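Local coordinates for putative signal transduction protein with CBS domains (Kribbella flavida, PDB 4NOC) that is of unknown function but, as a protein with a pair of CBS domains, probably senses a small ligand such as a nucleotide and takes part in signalling, at residues A[4-12]-A[107-115]; A[11-19]-A[34-42]. One frame throughout, in Å; residues are numbered along the deposited sequence.

Contact 1: A[4-12]-A[107-115]. With SO4 (sulfate ion), chain E.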
# COMPACT_ATOMS: atom_id res chain seq x y z
N MSE A 4 20.53 -10.06 -9.60
CA MSE A 4 20.80 -9.00 -8.65
C MSE A 4 20.50 -9.41 -7.21
O MSE A 4 19.95 -10.48 -6.96
CB MSE A 4 20.02 -7.74 -9.01
CG MSE A 4 18.52 -7.89 -9.06
SE MSE A 4 17.73 -6.37 -9.99
CE MSE A 4 17.10 -7.28 -11.59
N HIS A 5 20.88 -8.57 -6.26
CA HIS A 5 20.59 -8.84 -4.86
C HIS A 5 19.68 -7.77 -4.27
O HIS A 5 19.37 -6.80 -4.94
CB HIS A 5 21.88 -8.98 -4.06
CG HIS A 5 22.66 -10.21 -4.39
ND1 HIS A 5 24.03 -10.28 -4.28
CD2 HIS A 5 22.26 -11.42 -4.84
CE1 HIS A 5 24.44 -11.48 -4.64
NE2 HIS A 5 23.39 -12.20 -4.99
N GLY A 6 19.25 -7.98 -3.02
CA GLY A 6 18.37 -7.03 -2.34
C GLY A 6 18.89 -5.60 -2.44
O GLY A 6 18.12 -4.66 -2.62
N GLU A 7 20.21 -5.45 -2.34
CA GLU A 7 20.85 -4.14 -2.46
C GLU A 7 20.52 -3.43 -3.77
O GLU A 7 20.16 -2.26 -3.78
CB GLU A 7 22.37 -4.29 -2.33
CG GLU A 7 23.13 -2.99 -2.41
CD GLU A 7 24.59 -3.13 -2.03
OE1 GLU A 7 25.09 -4.28 -1.98
OE2 GLU A 7 25.24 -2.10 -1.77
N GLN A 8 20.65 -4.13 -4.89
CA GLN A 8 20.34 -3.54 -6.18
C GLN A 8 18.84 -3.39 -6.39
O GLN A 8 18.41 -2.48 -7.10
CB GLN A 8 20.92 -4.38 -7.31
CG GLN A 8 22.45 -4.39 -7.35
CD GLN A 8 23.07 -5.19 -6.22
OE1 GLN A 8 22.49 -6.16 -5.74
NE2 GLN A 8 24.25 -4.76 -5.77
N MSE A 9 18.03 -4.27 -5.79
CA MSE A 9 16.57 -4.20 -5.93
C MSE A 9 15.97 -2.99 -5.21
O MSE A 9 14.99 -2.41 -5.66
CB MSE A 9 15.91 -5.48 -5.39
CG MSE A 9 16.31 -6.76 -6.12
SE MSE A 9 15.71 -8.31 -5.14
CE MSE A 9 13.81 -8.09 -5.38
N ALA A 10 16.58 -2.61 -4.09
CA ALA A 10 15.99 -1.60 -3.22
C ALA A 10 15.94 -0.24 -3.89
O ALA A 10 16.79 0.08 -4.72
CB ALA A 10 16.76 -1.51 -1.92
N GLU A 11 14.95 0.55 -3.50
CA GLU A 11 14.88 1.94 -3.91
C GLU A 11 14.87 2.83 -2.68
O GLU A 11 14.51 2.38 -1.59
CB GLU A 11 13.63 2.17 -4.76
CG GLU A 11 13.71 1.45 -6.08
CD GLU A 11 12.42 1.46 -6.82
OE1 GLU A 11 11.38 1.23 -6.16
OE2 GLU A 11 12.43 1.70 -8.04
N GLN A 12 15.28 4.08 -2.85
CA GLN A 12 15.32 5.04 -1.76
C GLN A 12 13.90 5.26 -1.27
O GLN A 12 12.99 5.40 -2.09
CB GLN A 12 15.89 6.36 -2.25
CG GLN A 12 17.38 6.31 -2.53
CD GLN A 12 18.21 6.70 -1.33
OE1 GLN A 12 17.98 6.21 -0.22
NE2 GLN A 12 19.17 7.60 -1.53
N HIS A 107 20.90 -7.48 2.56
CA HIS A 107 21.28 -6.87 1.29
C HIS A 107 21.75 -7.89 0.26
O HIS A 107 21.53 -7.69 -0.94
CB HIS A 107 22.36 -5.81 1.49
CG HIS A 107 23.72 -6.39 1.75
ND1 HIS A 107 24.08 -6.89 2.99
CD2 HIS A 107 24.79 -6.55 0.94
CE1 HIS A 107 25.32 -7.35 2.92
NE2 HIS A 107 25.77 -7.16 1.69
N ASP A 108 22.38 -8.98 0.68
CA ASP A 108 22.82 -9.96 -0.31
C ASP A 108 21.83 -11.08 -0.61
O ASP A 108 22.19 -12.05 -1.29
CB ASP A 108 24.20 -10.54 0.01
CG ASP A 108 24.33 -10.97 1.44
OD1 ASP A 108 23.30 -11.06 2.14
OD2 ASP A 108 25.48 -11.23 1.86
N ASP A 109 20.59 -10.95 -0.13
CA ASP A 109 19.54 -11.88 -0.54
C ASP A 109 19.37 -11.86 -2.07
O ASP A 109 19.49 -10.81 -2.70
CB ASP A 109 18.20 -11.48 0.06
CG ASP A 109 18.03 -11.96 1.48
OD1 ASP A 109 18.95 -12.63 2.00
OD2 ASP A 109 16.96 -11.68 2.05
N THR A 110 19.03 -13.01 -2.65
CA THR A 110 18.74 -13.08 -4.08
C THR A 110 17.32 -12.64 -4.36
O THR A 110 16.51 -12.51 -3.44
CB THR A 110 18.89 -14.50 -4.63
OG1 THR A 110 17.93 -15.35 -3.99
CG2 THR A 110 20.34 -15.03 -4.36
N VAL A 111 17.04 -12.40 -5.63
CA VAL A 111 15.70 -12.03 -6.08
C VAL A 111 14.69 -13.14 -5.71
O VAL A 111 13.58 -12.85 -5.28
CB VAL A 111 15.66 -11.82 -7.61
CG1 VAL A 111 14.28 -11.45 -8.06
CG2 VAL A 111 16.62 -10.73 -7.99
N LEU A 112 15.10 -14.40 -5.89
CA LEU A 112 14.24 -15.53 -5.56
C LEU A 112 13.90 -15.51 -4.07
O LEU A 112 12.74 -15.66 -3.70
CB LEU A 112 14.92 -16.85 -5.94
CG LEU A 112 14.13 -18.14 -5.70
CD1 LEU A 112 12.79 -18.09 -6.39
CD2 LEU A 112 14.91 -19.37 -6.17
N GLU A 113 14.91 -15.28 -3.23
CA GLU A 113 14.67 -15.22 -1.78
C GLU A 113 13.71 -14.11 -1.42
O GLU A 113 12.76 -14.32 -0.66
CB GLU A 113 15.99 -15.08 -1.02
CG GLU A 113 16.83 -16.36 -1.11
CD GLU A 113 18.29 -16.16 -0.74
OE1 GLU A 113 18.74 -15.00 -0.68
OE2 GLU A 113 18.97 -17.18 -0.49
N VAL A 114 13.94 -12.93 -1.98
CA VAL A 114 13.07 -11.80 -1.67
C VAL A 114 11.65 -12.09 -2.13
O VAL A 114 10.68 -11.78 -1.44
CB VAL A 114 13.59 -10.49 -2.28
CG1 VAL A 114 12.60 -9.36 -2.10
CG2 VAL A 114 14.92 -10.12 -1.61
N ALA A 115 11.53 -12.71 -3.30
CA ALA A 115 10.21 -13.05 -3.82
C ALA A 115 9.54 -14.03 -2.88
O ALA A 115 8.34 -13.93 -2.59
CB ALA A 115 10.32 -13.64 -5.24
S SO4 E . 23.48 -7.73 6.30
O1 SO4 E . 23.27 -9.09 6.79
O2 SO4 E . 24.91 -7.43 6.28
O3 SO4 E . 22.89 -7.60 4.97
O4 SO4 E . 22.82 -6.80 7.21
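His107 meets the start of helix 6-9 with its carbonyl, which takes the Glu7 backbone N-H in its plane and on a lone pair (His107 O to Glu7 N 3.0 Å). The two side chains run alongside each other, ring and carboxylate planes 84° apart: Glu7 OE1 comes to the ring edge, 3.7 Å from His107 CD2, while Glu7 OE2 forms a salt bridge with Lys130. With CG between its backbone N and carbonyl carbon (chi1 75°), His107 swings ND1 round to a sulfate, probably from the crystallisation liquor, that its backbone also holds (His107 N to sulfate O3 3.1 Å); the bond from His107 ND1 to this O3 is modelled doubtfully short. Asp108 CB points away from residues 4-12, yet the Asp108 carbonyl O sits over the His5 ring, 3.6 Å above the centre. Asp109 O accepts Gly6 N at 2.9 Å and also receives a CA-H from His5. Carbonyls of the 107-109 turn thus satisfy two backbone N-H groups at the N-terminal end of helix 6-9, where His5 holds the N-cap position. With an alanine in its place, the Asp108 carbonyl would probably lose the ring beneath it, leaving the 107-109 turn freer to shift. Thr110 caps the start of helix 111-121 in a capping box with Glu113: Thr110 OG1 accepts Glu113 N, and Glu113 OE1 accepts Thr110 N from above the carboxylate plane. Val111 CG2 then lies 3.6 Å from CG of the poorly ordered Met4 and against the selenium of Met9, both selenomethionines. One turn on, Val114 CG1 meets Met9 CE tip to tip at 3.7 Å. Both Met9 and Val114 also touch Ile138, and Met9 reaches Leu143 and Leu146, bringing helix 6-9 against helix 111-121, strand 133-139 and helix 140-147.

Contact 2: A[11-19]-A[34-42]. With SO4 (sulfate ion), chain G.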
# COMPACT_ATOMS: atom_id res chain seq x y z
N GLU A 11 14.95 0.55 -3.50
CA GLU A 11 14.88 1.94 -3.91
C GLU A 11 14.87 2.83 -2.68
O GLU A 11 14.51 2.38 -1.59
CB GLU A 11 13.63 2.17 -4.76
CG GLU A 11 13.71 1.45 -6.08
CD GLU A 11 12.42 1.46 -6.82
OE1 GLU A 11 11.38 1.23 -6.16
OE2 GLU A 11 12.43 1.70 -8.04
N GLN A 12 15.28 4.08 -2.85
CA GLN A 12 15.32 5.04 -1.76
C GLN A 12 13.90 5.26 -1.27
O GLN A 12 12.99 5.40 -2.09
CB GLN A 12 15.89 6.36 -2.25
CG GLN A 12 17.38 6.31 -2.53
CD GLN A 12 18.21 6.70 -1.33
OE1 GLN A 12 17.98 6.21 -0.22
NE2 GLN A 12 19.17 7.60 -1.53
N PHE A 13 13.71 5.31 0.05
CA PHE A 13 12.39 5.43 0.64
C PHE A 13 12.53 6.35 1.86
O PHE A 13 13.44 6.17 2.66
CB PHE A 13 11.93 4.05 1.10
CG PHE A 13 10.47 3.75 0.86
CD1 PHE A 13 10.06 3.19 -0.34
CD2 PHE A 13 9.53 3.98 1.85
CE1 PHE A 13 8.72 2.90 -0.56
CE2 PHE A 13 8.19 3.69 1.64
CZ PHE A 13 7.78 3.14 0.43
N PRO A 14 11.64 7.35 2.00
CA PRO A 14 11.87 8.23 3.15
C PRO A 14 11.60 7.57 4.51
O PRO A 14 10.70 6.74 4.69
CB PRO A 14 10.92 9.41 2.91
CG PRO A 14 9.97 8.94 1.89
CD PRO A 14 10.59 7.84 1.10
N VAL A 15 12.43 7.98 5.45
CA VAL A 15 12.50 7.39 6.77
C VAL A 15 12.26 8.52 7.77
O VAL A 15 12.68 9.66 7.53
CB VAL A 15 13.92 6.78 6.96
CG1 VAL A 15 14.27 6.60 8.40
CG2 VAL A 15 14.03 5.46 6.19
N VAL A 16 11.56 8.22 8.87
CA VAL A 16 11.43 9.18 9.97
C VAL A 16 11.66 8.50 11.31
O VAL A 16 11.41 7.29 11.46
CB VAL A 16 10.03 9.86 10.02
CG1 VAL A 16 9.81 10.77 8.82
CG2 VAL A 16 8.92 8.82 10.16
N GLY A 17 12.13 9.27 12.29
CA GLY A 17 12.36 8.75 13.63
C GLY A 17 11.08 8.61 14.44
O GLY A 17 10.14 9.40 14.31
N LEU A 18 11.05 7.57 15.27
CA LEU A 18 9.96 7.33 16.20
C LEU A 18 9.64 8.56 17.08
O LEU A 18 8.48 8.86 17.36
CB LEU A 18 10.36 6.15 17.08
CG LEU A 18 9.33 5.25 17.76
CD1 LEU A 18 8.17 4.98 16.86
CD2 LEU A 18 10.01 3.95 18.16
N ASP A 19 10.67 9.28 17.50
CA ASP A 19 10.45 10.46 18.33
C ASP A 19 10.38 11.77 17.54
O ASP A 19 10.32 12.84 18.12
CB ASP A 19 11.51 10.54 19.42
CG ASP A 19 11.63 9.25 20.21
OD1 ASP A 19 10.58 8.62 20.48
OD2 ASP A 19 12.78 8.85 20.54
N LEU A 34 3.01 9.55 -0.60
CA LEU A 34 3.44 8.21 -0.24
C LEU A 34 2.39 7.38 0.47
O LEU A 34 1.65 7.88 1.32
CB LEU A 34 4.67 8.29 0.65
CG LEU A 34 5.87 8.93 0.00
CD1 LEU A 34 6.73 9.45 1.10
CD2 LEU A 34 6.59 7.90 -0.83
N PRO A 35 2.34 6.08 0.13
CA PRO A 35 1.47 5.14 0.84
C PRO A 35 1.92 5.02 2.30
O PRO A 35 1.07 4.83 3.17
CB PRO A 35 1.73 3.82 0.11
CG PRO A 35 3.14 3.95 -0.39
CD PRO A 35 3.28 5.39 -0.77
N GLY A 36 3.23 5.16 2.55
CA GLY A 36 3.78 5.04 3.89
C GLY A 36 5.19 5.56 4.11
O GLY A 36 5.96 5.77 3.17
N LEU A 37 5.54 5.79 5.37
CA LEU A 37 6.89 6.16 5.76
C LEU A 37 7.53 4.99 6.48
O LEU A 37 6.84 4.27 7.20
CB LEU A 37 6.85 7.37 6.70
CG LEU A 37 6.32 8.69 6.13
CD1 LEU A 37 6.26 9.77 7.19
CD2 LEU A 37 7.15 9.15 4.93
N ILE A 38 8.82 4.77 6.28
CA ILE A 38 9.54 3.82 7.12
C ILE A 38 9.94 4.49 8.44
O ILE A 38 10.59 5.53 8.45
CB ILE A 38 10.77 3.21 6.42
CG1 ILE A 38 10.32 2.24 5.32
CG2 ILE A 38 11.66 2.49 7.44
CD1 ILE A 38 11.45 1.57 4.61
N VAL A 39 9.51 3.90 9.55
CA VAL A 39 9.79 4.48 10.84
C VAL A 39 10.98 3.75 11.46
O VAL A 39 11.00 2.52 11.48
CB VAL A 39 8.60 4.30 11.78
CG1 VAL A 39 8.89 4.93 13.14
CG2 VAL A 39 7.34 4.90 11.15
N VAL A 40 11.96 4.50 11.95
CA VAL A 40 13.06 3.87 12.67
C VAL A 40 13.14 4.36 14.11
O VAL A 40 12.51 5.36 14.48
CB VAL A 40 14.38 4.13 11.97
CG1 VAL A 40 14.28 3.71 10.50
CG2 VAL A 40 14.76 5.60 12.10
N ASP A 41 13.91 3.65 14.94
CA ASP A 41 14.12 4.13 16.31
C ASP A 41 15.32 5.08 16.37
O ASP A 41 15.95 5.34 15.34
CB ASP A 41 14.22 2.98 17.31
CG ASP A 41 15.49 2.14 17.15
OD1 ASP A 41 16.46 2.56 16.48
OD2 ASP A 41 15.52 1.04 17.75
N GLU A 42 15.63 5.57 17.57
CA GLU A 42 16.68 6.57 17.76
C GLU A 42 18.05 6.21 17.15
O GLU A 42 18.77 7.08 16.68
CB GLU A 42 16.84 6.89 19.25
S SO4 G . 16.57 4.86 2.50
O1 SO4 G . 15.95 4.67 1.20
O2 SO4 G . 17.97 4.46 2.45
O3 SO4 G . 16.48 6.27 2.88
O4 SO4 G . 15.84 4.03 3.45
O HOH W 1 13.90 5.61 20.44
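Val40 and Val16 carry most of the backbone pairing between these two strands. Val40 O receives Leu18 N at 2.8 Å, the donor almost straight in line with the carbonyl (179°), while Val40 N gives its hydrogen to Val16 O at 2.9 Å. Val16 N in turn donates to Ile38 O, also 2.9 Å, and a longer bond, Ile38 N to Pro14 O at 3.2 Å, starts the series. CA-H groups of Val15, Val39 and Gly17 fill in between, each directed at a carbonyl of the other strand. Where residues 11-14 approach the sheet, Phe13 N binds O1 of a sulfate, probably from the crystallisation liquor. Strands 15-17 and 36-40 run parallel, joined by helix 22-31 in a beta-alpha-beta crossover, the opening unit of the CBS fold; strand 46-51 then pairs antiparallel with the far side of strand 36-40. On one face of the sheet Val15 sets CG1 against Val40 CG1 (3.6 Å), the side chains crossing at about a right angle, and its CG2 against Ile38 CB. Ile38 also passes at about a right angle to Phe13, with CG1 against Phe13 CD2, and Phe13 and Ile38 both lean on Ala137 of strand 133-139. The other face carries Val16 and Val39. Val16, its CG1 anti to the carbonyl carbon (chi1 -67°), brings that methyl to Leu37 CD1 at 4.0 Å, and both side chains pack against helix 22-31. Farther along, Leu18 crosses Val39 at about a right angle, Leu18 CD1 lying 3.8 Å from Val39 CG1. At the other end the Pro14 ring and Leu34 reach toward each other, and Pro14 CG to Leu34 CD1, at 3.4 Å, is a tight carbon contact.

The two contacts lie about 19 Å apart, centre to centre, and share Glu11 and Gln12, which lie in the linker that carries the chain from helix 6-9 to strand 15-17. Contact 2 is nested inside the loop that contact 1 closes. It builds the first CBS sheet from neighbouring elements, whereas contact 1 carries the N-terminal helix over to helix 111-121 in the range of the second CBS domain. The chain therefore begins on one half and then enters the sheet of the other, tying the pair together. Midway, Glu11 hydrogen-bonds through its backbone to Ala137 and forms a salt bridge with Arg33 of the second subunit, which links this crossing to the dimer.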